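Local coordinates for protein putative alpha-L-fucosidase (Bacteroides thetaiotaomicron, PDB 3EYP) that probably hydrolyses alpha-L-fucosidic linkages, as a putative lipoprotein glycosidase of glycoside hydrolase family 29, at residues 12-17 against 247-252; 362-367 against 439-444; 394-399 against 414-419. All coordinates share one frame; numbering follows the deposited sequence.

In the fold
From the N terminus, helix 12-20 comes just before strand 22-26 of the parallel sheet, and contact 1 joins it to residues 247-252, which lead into strand 253-257 of the same sheet. This closes a long loop that holds most of the TIM-barrel-type fucosidase region. The chain then enters the F5/8 type C region. Contact 2 pairs the start of strand 366-372 with the end of strand 434-442 and so closes a loop of some 70 residues; contact 3, nested inside it, lays residues 414-419 along strand 393-401. Strands 434-442 and 393-401 are neighbours in one antiparallel sheet, and Gln440 of contact 2 reaches Ser397 of contact 3. The centre of contact 1 lies about 24 Å and 22 Å from those of contacts 2 and 3.

Contact 1. Residues 12-17 against 247-252; sequences ARQLEW and DAYIPA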
loop_
_atom_site.group_PDB
_atom_site.type_symbol
_atom_site.label_atom_id
_atom_site.label_comp_id
_atom_site.label_asym_id
_atom_site.label_seq_id
_atom_site.Cartn_x
_atom_site.Cartn_y
_atom_site.Cartn_z
ATOM N N ALA A 12 3.989 15.692 1.324
ATOM C CA ALA A 12 5.023 15.224 0.376
ATOM C C ALA A 12 5.270 13.702 0.579
ATOM O O ALA A 12 5.416 12.928 -0.369
ATOM C CB ALA A 12 6.355 16.031 0.535
ATOM N N ARG A 13 5.274 13.303 1.844
ATOM C CA ARG A 13 5.454 11.870 2.249
ATOM C C ARG A 13 4.346 10.991 1.713
ATOM O O ARG A 13 4.549 9.900 1.243
ATOM C CB ARG A 13 5.519 11.710 3.783
ATOM C CG ARG A 13 6.932 12.017 4.278
ATOM C CD ARG A 13 7.174 11.626 5.766
ATOM N NE ARG A 13 6.150 12.084 6.650
ATOM C CZ ARG A 13 6.135 13.280 7.208
ATOM N NH1 ARG A 13 7.114 14.120 7.012
ATOM N NH2 ARG A 13 5.143 13.619 7.986
ATOM N N GLN A 14 3.146 11.505 1.830
ATOM C CA GLN A 14 1.978 10.776 1.412
ATOM C C GLN A 14 1.957 10.650 -0.095
ATOM O O GLN A 14 1.597 9.658 -0.621
ATOM C CB GLN A 14 0.690 11.355 1.988
ATOM C CG GLN A 14 0.619 11.207 3.510
ATOM C CD GLN A 14 -0.525 12.009 4.121
ATOM O OE1 GLN A 14 -0.789 13.135 3.694
ATOM N NE2 GLN A 14 -1.195 11.456 5.133
ATOM N N LEU A 15 2.409 11.666 -0.792
ATOM C CA LEU A 15 2.481 11.576 -2.265
ATOM C C LEU A 15 3.524 10.525 -2.697
ATOM O O LEU A 15 3.337 9.765 -3.625
ATOM C CB LEU A 15 2.842 12.948 -2.858
ATOM C CG LEU A 15 1.820 14.074 -2.831
ATOM C CD1 LEU A 15 2.587 15.422 -3.232
ATOM C CD2 LEU A 15 0.695 13.694 -3.828
ATOM N N GLU A 16 4.656 10.535 -2.027
ATOM C CA GLU A 16 5.756 9.585 -2.346
ATOM C C GLU A 16 5.268 8.132 -2.146
ATOM O O GLU A 16 5.435 7.251 -2.995
ATOM C CB GLU A 16 6.985 9.924 -1.480
ATOM C CG GLU A 16 8.171 8.938 -1.647
ATOM C CD GLU A 16 7.978 7.650 -0.847
ATOM O OE1 GLU A 16 7.603 7.763 0.350
ATOM O OE2 GLU A 16 8.193 6.546 -1.420
ATOM N N TRP A 17 4.578 7.938 -1.034
ATOM C CA TRP A 17 4.021 6.622 -0.640
ATOM C C TRP A 17 2.968 6.157 -1.625
ATOM O O TRP A 17 2.974 5.024 -2.102
ATOM C CB TRP A 17 3.447 6.702 0.785
ATOM C CG TRP A 17 2.554 5.573 1.215
ATOM C CD1 TRP A 17 2.934 4.415 1.814
ATOM C CD2 TRP A 17 1.110 5.529 1.135
ATOM N NE1 TRP A 17 1.822 3.636 2.114
ATOM C CE2 TRP A 17 0.695 4.288 1.686
ATOM C CE3 TRP A 17 0.149 6.371 0.590
ATOM C CZ2 TRP A 17 -0.631 3.904 1.733
ATOM C CZ3 TRP A 17 -1.177 5.988 0.630
ATOM C CH2 TRP A 17 -1.561 4.760 1.215
ATOM N N ASP A 247 -11.789 14.286 9.234
ATOM C CA ASP A 247 -10.999 15.376 9.816
ATOM C C ASP A 247 -9.493 15.326 9.588
ATOM O O ASP A 247 -8.794 16.285 9.902
ATOM C CB ASP A 247 -11.273 15.627 11.306
ATOM C CG ASP A 247 -10.813 14.489 12.225
ATOM O OD1 ASP A 247 -9.937 13.703 11.844
ATOM O OD2 ASP A 247 -11.348 14.413 13.363
ATOM N N ALA A 248 -9.044 14.241 8.979
ATOM C CA ALA A 248 -7.640 13.975 8.723
ATOM C C ALA A 248 -7.381 13.315 7.417
ATOM O O ALA A 248 -8.121 12.436 6.967
ATOM C CB ALA A 248 -7.022 13.125 9.900
ATOM N N TYR A 249 -6.246 13.647 6.828
ATOM C CA TYR A 249 -5.810 13.031 5.547
ATOM C C TYR A 249 -4.765 11.997 5.915
ATOM O O TYR A 249 -3.640 12.324 6.286
ATOM C CB TYR A 249 -5.260 14.062 4.591
ATOM C CG TYR A 249 -5.156 13.581 3.157
ATOM C CD1 TYR A 249 -6.049 14.025 2.185
ATOM C CD2 TYR A 249 -4.146 12.697 2.768
ATOM C CE1 TYR A 249 -5.959 13.562 0.865
ATOM C CE2 TYR A 249 -4.054 12.246 1.466
ATOM C CZ TYR A 249 -4.951 12.668 0.517
ATOM O OH TYR A 249 -4.839 12.204 -0.811
ATOM N N ILE A 250 -5.234 10.772 5.961
ATOM C CA ILE A 250 -4.413 9.596 6.367
ATOM C C ILE A 250 -4.883 8.437 5.538
ATOM O O ILE A 250 -5.816 7.694 5.940
ATOM C CB ILE A 250 -4.568 9.248 7.861
ATOM C CG1 ILE A 250 -4.430 10.468 8.759
ATOM C CG2 ILE A 250 -3.506 8.228 8.278
ATOM C CD1 ILE A 250 -4.986 10.306 10.173
ATOM N N PRO A 251 -4.295 8.277 4.349
ATOM C CA PRO A 251 -4.815 7.307 3.442
ATOM C C PRO A 251 -4.606 5.862 3.906
ATOM O O PRO A 251 -3.736 5.580 4.722
ATOM C CB PRO A 251 -4.044 7.550 2.140
ATOM C CG PRO A 251 -2.966 8.468 2.452
ATOM C CD PRO A 251 -3.159 9.045 3.809
ATOM N N ALA A 252 -5.449 4.997 3.413
ATOM C CA ALA A 252 -5.398 3.556 3.729
ATOM C C ALA A 252 -4.242 2.832 3.066
ATOM O O ALA A 252 -4.003 2.900 1.837
ATOM C CB ALA A 252 -6.718 2.855 3.357
#
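The side-chain amide of Gln14 reaches from its helix to the backbone of Tyr249, where NE2 donates to Tyr249 O at 2.8 Å. The N-H points well at its acceptor (160°), and the oxygen lies in the amide plane, although the donor stands above the carbonyl plane. CG lies anti to the carbonyl carbon (chi1 -66°) and the chain runs on extended, which carries the amide to the Tyr249 carbonyl. Beside this bond Gln14 OE1 lies 3.5 Å from Tyr249 CD2, with amide and ring planes 57° apart, and Gln14 NE2 is 3.4 Å from Pro251 CD. One turn on, Trp17 sets CZ3 against Pro251 CG at 3.6 Å, while its CH2 meets Ala252 O at the ring edge, 3.1 Å away. The rigid, apolar proline suits a buried place beside the indole. In the next shell, Gln14 NE2 also donates to Asp205 O and OE1 accepts from Ser11 N, so both ends of the amide are held; Trp17 NE1 is bonded to Glu253. Replacing Gln14 with leucine would probably leave the carbonyls of Tyr249 and Asp205 without this shared donor inside a buried interface. Here an N-terminal helix packs on the segment entering strand 253-257, a strand of the parallel sheet of the TIM-barrel-type fucosidase region.

Contact 2. Residues 362-367 against 439-444; sequences GEVKAD and IQDGKA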
loop_
_atom_site.group_PDB
_atom_site.type_symbol
_atom_site.label_atom_id
_atom_site.label_comp_id
_atom_site.label_asym_id
_atom_site.label_seq_id
_atom_site.Cartn_x
_atom_site.Cartn_y
_atom_site.Cartn_z
ATOM N N GLY A 362 -15.989 26.208 -9.810
ATOM C CA GLY A 362 -17.354 26.127 -9.270
ATOM C C GLY A 362 -18.278 25.221 -10.028
ATOM O O GLY A 362 -19.424 25.028 -9.669
ATOM N N GLU A 363 -17.797 24.738 -11.153
ATOM C CA GLU A 363 -18.575 23.793 -11.903
ATOM C C GLU A 363 -17.986 22.377 -11.722
ATOM O O GLU A 363 -16.919 22.072 -12.230
ATOM C CB GLU A 363 -18.538 24.165 -13.369
ATOM C CG GLU A 363 -19.269 23.154 -14.158
ATOM C CD GLU A 363 -20.713 23.124 -13.783
ATOM O OE1 GLU A 363 -21.158 22.085 -13.210
ATOM O OE2 GLU A 363 -21.377 24.182 -14.023
ATOM N N VAL A 364 -18.746 21.541 -11.019
ATOM C CA VAL A 364 -18.294 20.230 -10.542
ATOM C C VAL A 364 -18.620 19.111 -11.505
ATOM O O VAL A 364 -18.072 18.012 -11.400
ATOM C CB VAL A 364 -18.889 19.902 -9.117
ATOM C CG1 VAL A 364 -18.536 20.982 -8.104
ATOM C CG2 VAL A 364 -20.391 19.654 -9.167
ATOM N N LYS A 365 -19.495 19.423 -12.456
ATOM C CA LYS A 365 -19.931 18.451 -13.492
ATOM C C LYS A 365 -19.204 18.637 -14.818
ATOM O O LYS A 365 -18.843 19.762 -15.208
ATOM C CB LYS A 365 -21.458 18.492 -13.740
ATOM C CG LYS A 365 -22.346 18.214 -12.534
ATOM C CD LYS A 365 -23.809 18.161 -12.913
ATOM C CE LYS A 365 -24.631 17.210 -11.973
ATOM N NZ LYS A 365 -24.785 15.659 -12.314
ATOM N N ALA A 366 -18.953 17.494 -15.460
ATOM C CA ALA A 366 -18.467 17.419 -16.854
ATOM C C ALA A 366 -18.803 16.129 -17.553
ATOM O O ALA A 366 -18.863 15.037 -16.959
ATOM C CB ALA A 366 -16.990 17.677 -16.943
ATOM N N ASP A 367 -19.001 16.277 -18.850
ATOM C CA ASP A 367 -19.253 15.139 -19.730
ATOM C C ASP A 367 -18.231 15.178 -20.841
ATOM O O ASP A 367 -18.101 16.199 -21.508
ATOM C CB ASP A 367 -20.636 15.224 -20.358
ATOM C CG ASP A 367 -21.775 14.814 -19.405
ATOM O OD1 ASP A 367 -21.554 14.070 -18.412
ATOM O OD2 ASP A 367 -22.946 15.226 -19.689
ATOM N N ILE A 439 -18.706 13.055 -15.241
ATOM C CA ILE A 439 -18.399 13.617 -13.916
ATOM C C ILE A 439 -19.681 14.222 -13.447
ATOM O O ILE A 439 -20.147 15.238 -13.991
ATOM C CB ILE A 439 -17.261 14.698 -13.946
ATOM C CG1 ILE A 439 -15.989 14.122 -14.514
ATOM C CG2 ILE A 439 -16.973 15.311 -12.510
ATOM C CD1 ILE A 439 -15.683 12.765 -14.021
ATOM N N GLN A 440 -20.307 13.548 -12.486
ATOM C CA GLN A 440 -21.693 13.837 -12.082
ATOM C C GLN A 440 -21.873 14.708 -10.875
ATOM O O GLN A 440 -22.857 15.394 -10.742
ATOM C CB GLN A 440 -22.450 12.525 -11.894
ATOM C CG GLN A 440 -22.637 11.874 -13.213
ATOM C CD GLN A 440 -22.983 10.421 -13.137
ATOM O OE1 GLN A 440 -22.228 9.601 -12.598
ATOM N NE2 GLN A 440 -24.105 10.074 -13.751
ATOM N N ASP A 441 -20.901 14.705 -10.002
ATOM C CA ASP A 441 -20.958 15.494 -8.758
ATOM C C ASP A 441 -19.588 15.559 -8.131
ATOM O O ASP A 441 -18.700 14.719 -8.413
ATOM C CB ASP A 441 -21.939 14.872 -7.765
ATOM C CG ASP A 441 -22.486 15.871 -6.764
ATOM O OD1 ASP A 441 -22.237 17.092 -6.849
ATOM O OD2 ASP A 441 -23.172 15.425 -5.841
ATOM N N GLY A 442 -19.439 16.580 -7.293
ATOM C CA GLY A 442 -18.182 16.860 -6.599
ATOM C C GLY A 442 -18.235 18.011 -5.653
ATOM O O GLY A 442 -19.221 18.700 -5.587
ATOM N N LYS A 443 -17.157 18.167 -4.912
ATOM C CA LYS A 443 -16.946 19.285 -4.011
ATOM C C LYS A 443 -16.249 20.442 -4.740
ATOM O O LYS A 443 -16.250 21.589 -4.270
ATOM C CB LYS A 443 -16.059 18.884 -2.853
ATOM C CG LYS A 443 -16.671 17.848 -1.972
ATOM C CD LYS A 443 -15.639 17.329 -0.990
ATOM C CE LYS A 443 -15.293 18.371 0.060
ATOM N NZ LYS A 443 -14.032 18.072 0.759
ATOM N N ALA A 444 -15.655 20.107 -5.881
ATOM C CA ALA A 444 -15.017 21.114 -6.735
ATOM C C ALA A 444 -14.899 20.671 -8.190
ATOM O O ALA A 444 -15.157 19.538 -8.547
ATOM C CB ALA A 444 -13.647 21.547 -6.187
HETATM O O HOH W 1 -15.835 17.019 -9.718
HETATM O O HOH W 2 -22.221 14.777 -16.014
#
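With chi1 at -56°, Val364 turns CG1 anti to its carbonyl carbon and toward the backbone of Gly442 and Ala444, while Ile439 swings CG2 anti to its own nitrogen and against the carbonyl oxygen of Val364, 3.1 Å away. These rotations pack side chains where the chain entering strand 366-372 meets the end of strand 434-442, in an antiparallel sheet of the F5/8 type C region, a family of beta-sandwich domains. Ala366 and Ile439 form a hydrogen-bonded pair: Ala366 N donates to Ile439 O at 2.9 Å, and Ile439 N returns the bond to Ala366 O. Their side chains lie on the same face of the sheet, CB to CB 4.2 Å, and the small alanine suits a buried spot beside the branched isoleucine.

Beyond this pair the first segment is no longer strand, yet it stays close to the second. Val364 packs on the backbone of residues 442-444, its CG1 3.5 Å from Gly442 O; a side chain at Gly442 would point at the valine and be crowded by Ala444 O, so glycine fits there. Between Ile439 and Gly442, Gln440 and Asp441 both face Lys395, a classic beta bulge, and Gln440 OE1 bonds to Ser397 on that neighbouring strand. Lys365 N donates to Glu363 OE1 on the anti lone pair. Asp367 pairs with Arg438, and a water lies within hydrogen-bonding distance of both Asp367 OD1 and Ile439 O. Another water bridges the segments, donating to Val364 O at 3.0 Å and to Ala444 O at 2.9 Å.

Contact 3. Residues 394-399 against 414-419; sequences TKWSVE and TDKQAI
Trp396 and Lys416 form a single antiparallel hydrogen-bonded bridge, with Trp396 N to Lys416 O at 2.9 Å and Lys416 N to Trp396 O at 2.8 Å, and Asp415 and Lys416 together face Trp396 as a G1 beta bulge. The indole of Trp396 is then wrapped by the loop. Its chi1 of 59° sets CG between the backbone nitrogen and the carbonyl carbon, which turns the ring in among residues 416-419. Lys416 CB lies over one face, 3.6 Å from the centroid of the five-membered ring, and Ile419 CD1 over the opposite face at 4.2 Å, both CH-pi contacts. At the edge NE1 donates to Ala418 O at 3.0 Å, with that oxygen near the ring plane. A tryptophan suits this place because it offers two broad apolar faces and one N-H. Lys416 packs CB on the indole, and its chain, bent at chi2 and chi3, leads NZ away to a salt bridge with Asp218. Ser397 OG, small enough to sit beside the loop backbone, accepts from Asp415 N at 3.0 Å (168°) and is also bonded to Gln440. Lys395 runs alongside Asp415 in a long salt bridge, NZ to OD1 4.0 Å. The chemistry implies that this loop without regular structure is fixed to the sheet chiefly by backbone bonds and the buried indole, with the long ion pair probably adding less.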
loop_
_atom_site.group_PDB
_atom_site.type_symbol
_atom_site.label_atom_id
_atom_site.label_comp_id
_atom_site.label_asym_id
_atom_site.label_seq_id
_atom_site.Cartn_x
_atom_site.Cartn_y
_atom_site.Cartn_z
ATOM N N THR A 394 -16.919 13.347 -6.779
ATOM C CA THR A 394 -17.588 12.470 -5.841
ATOM C C THR A 394 -18.661 11.598 -6.420
ATOM O O THR A 394 -19.230 10.776 -5.713
ATOM C CB THR A 394 -18.211 13.231 -4.644
ATOM O OG1 THR A 394 -19.174 14.193 -5.121
ATOM C CG2 THR A 394 -17.143 13.923 -3.805
ATOM N N LYS A 395 -18.921 11.755 -7.708
ATOM C CA LYS A 395 -19.782 10.797 -8.400
ATOM C C LYS A 395 -19.414 10.778 -9.860
ATOM O O LYS A 395 -19.163 11.838 -10.447
ATOM C CB LYS A 395 -21.262 11.189 -8.158
ATOM C CG LYS A 395 -22.259 10.246 -8.746
ATOM C CD LYS A 395 -23.678 10.717 -8.424
ATOM C CE LYS A 395 -24.702 9.933 -9.248
ATOM N NZ LYS A 395 -26.028 10.680 -9.257
ATOM N N TRP A 396 -19.278 9.585 -10.403
ATOM C CA TRP A 396 -18.910 9.395 -11.797
ATOM C C TRP A 396 -19.398 8.089 -12.393
ATOM O O TRP A 396 -19.606 7.053 -11.691
ATOM C CB TRP A 396 -17.392 9.534 -12.018
ATOM C CG TRP A 396 -16.542 8.567 -11.223
ATOM C CD1 TRP A 396 -16.189 8.677 -9.923
ATOM C CD2 TRP A 396 -15.937 7.375 -11.702
ATOM N NE1 TRP A 396 -15.389 7.622 -9.556
ATOM C CE2 TRP A 396 -15.244 6.799 -10.634
ATOM C CE3 TRP A 396 -15.934 6.723 -12.934
ATOM C CZ2 TRP A 396 -14.536 5.595 -10.758
ATOM C CZ3 TRP A 396 -15.246 5.537 -13.047
ATOM C CH2 TRP A 396 -14.551 4.995 -11.968
ATOM N N SER A 397 -19.613 8.162 -13.694
ATOM C CA SER A 397 -20.059 6.989 -14.475
ATOM C C SER A 397 -19.397 6.968 -15.831
ATOM O O SER A 397 -18.921 7.970 -16.323
ATOM C CB SER A 397 -21.552 6.973 -14.683
ATOM O OG SER A 397 -22.239 7.209 -13.495
ATOM N N VAL A 398 -19.364 5.778 -16.395
ATOM C CA VAL A 398 -18.877 5.569 -17.737
ATOM C C VAL A 398 -19.917 4.768 -18.551
ATOM O O VAL A 398 -20.525 3.806 -18.094
ATOM C CB VAL A 398 -17.438 4.896 -17.751
ATOM C CG1 VAL A 398 -16.894 4.763 -19.198
ATOM C CG2 VAL A 398 -16.417 5.683 -16.855
ATOM N N GLU A 399 -20.120 5.266 -19.759
ATOM C CA GLU A 399 -21.011 4.688 -20.758
ATOM C C GLU A 399 -20.336 4.540 -22.102
ATOM O O GLU A 399 -19.246 5.038 -22.363
ATOM C CB GLU A 399 -22.242 5.585 -20.917
ATOM C CG GLU A 399 -22.921 5.857 -19.592
ATOM C CD GLU A 399 -23.956 6.969 -19.679
ATOM O OE1 GLU A 399 -23.793 7.874 -20.543
ATOM O OE2 GLU A 399 -24.921 6.936 -18.886
ATOM N N THR A 414 -21.153 2.604 -12.847
ATOM C CA THR A 414 -22.287 3.504 -12.658
ATOM C C THR A 414 -22.409 4.058 -11.239
ATOM O O THR A 414 -22.474 3.348 -10.254
ATOM C CB THR A 414 -23.557 2.761 -13.003
ATOM O OG1 THR A 414 -23.426 2.176 -14.303
ATOM C CG2 THR A 414 -24.789 3.706 -12.949
ATOM N N ASP A 415 -22.422 5.382 -11.181
ATOM C CA ASP A 415 -22.604 6.114 -9.946
ATOM C C ASP A 415 -21.551 5.687 -8.938
ATOM O O ASP A 415 -21.842 5.470 -7.745
ATOM C CB ASP A 415 -24.028 5.854 -9.426
ATOM C CG ASP A 415 -25.120 6.412 -10.372
ATOM O OD1 ASP A 415 -24.839 7.397 -11.105
ATOM O OD2 ASP A 415 -26.232 5.824 -10.390
ATOM N N LYS A 416 -20.320 5.591 -9.455
ATOM C CA LYS A 416 -19.126 5.411 -8.640
ATOM C C LYS A 416 -18.874 6.683 -7.864
ATOM O O LYS A 416 -19.359 7.742 -8.200
ATOM C CB LYS A 416 -17.917 5.023 -9.475
ATOM C CG LYS A 416 -18.078 3.727 -10.261
ATOM C CD LYS A 416 -18.640 2.662 -9.442
ATOM C CE LYS A 416 -17.623 2.011 -8.541
ATOM N NZ LYS A 416 -18.320 1.144 -7.506
ATOM N N GLN A 417 -18.168 6.559 -6.753
ATOM C CA GLN A 417 -17.966 7.728 -5.894
ATOM C C GLN A 417 -16.553 8.320 -5.898
ATOM O O GLN A 417 -16.322 9.362 -6.521
ATOM C CB GLN A 417 -18.391 7.400 -4.496
ATOM C CG GLN A 417 -19.852 7.153 -4.341
ATOM C CD GLN A 417 -20.176 6.849 -2.893
ATOM O OE1 GLN A 417 -19.951 7.664 -1.991
ATOM N NE2 GLN A 417 -20.677 5.691 -2.664
ATOM N N ALA A 418 -15.612 7.634 -5.232
ATOM C CA ALA A 418 -14.195 8.119 -5.184
ATOM C C ALA A 418 -13.441 7.862 -6.452
ATOM O O ALA A 418 -13.704 6.923 -7.211
ATOM C CB ALA A 418 -13.404 7.489 -3.994
ATOM N N ILE A 419 -12.470 8.743 -6.648
ATOM C CA ILE A 419 -11.402 8.518 -7.561
ATOM C C ILE A 419 -10.064 8.468 -6.855
ATOM O O ILE A 419 -9.416 7.429 -6.796
ATOM C CB ILE A 419 -11.335 9.546 -8.695
ATOM C CG1 ILE A 419 -12.649 9.561 -9.512
ATOM C CG2 ILE A 419 -10.192 9.151 -9.586
ATOM C CD1 ILE A 419 -12.724 10.662 -10.625
HETATM O O HOH W 3 -19.933 10.642 -2.783
HETATM O O HOH W 4 -22.673 3.390 -16.619
#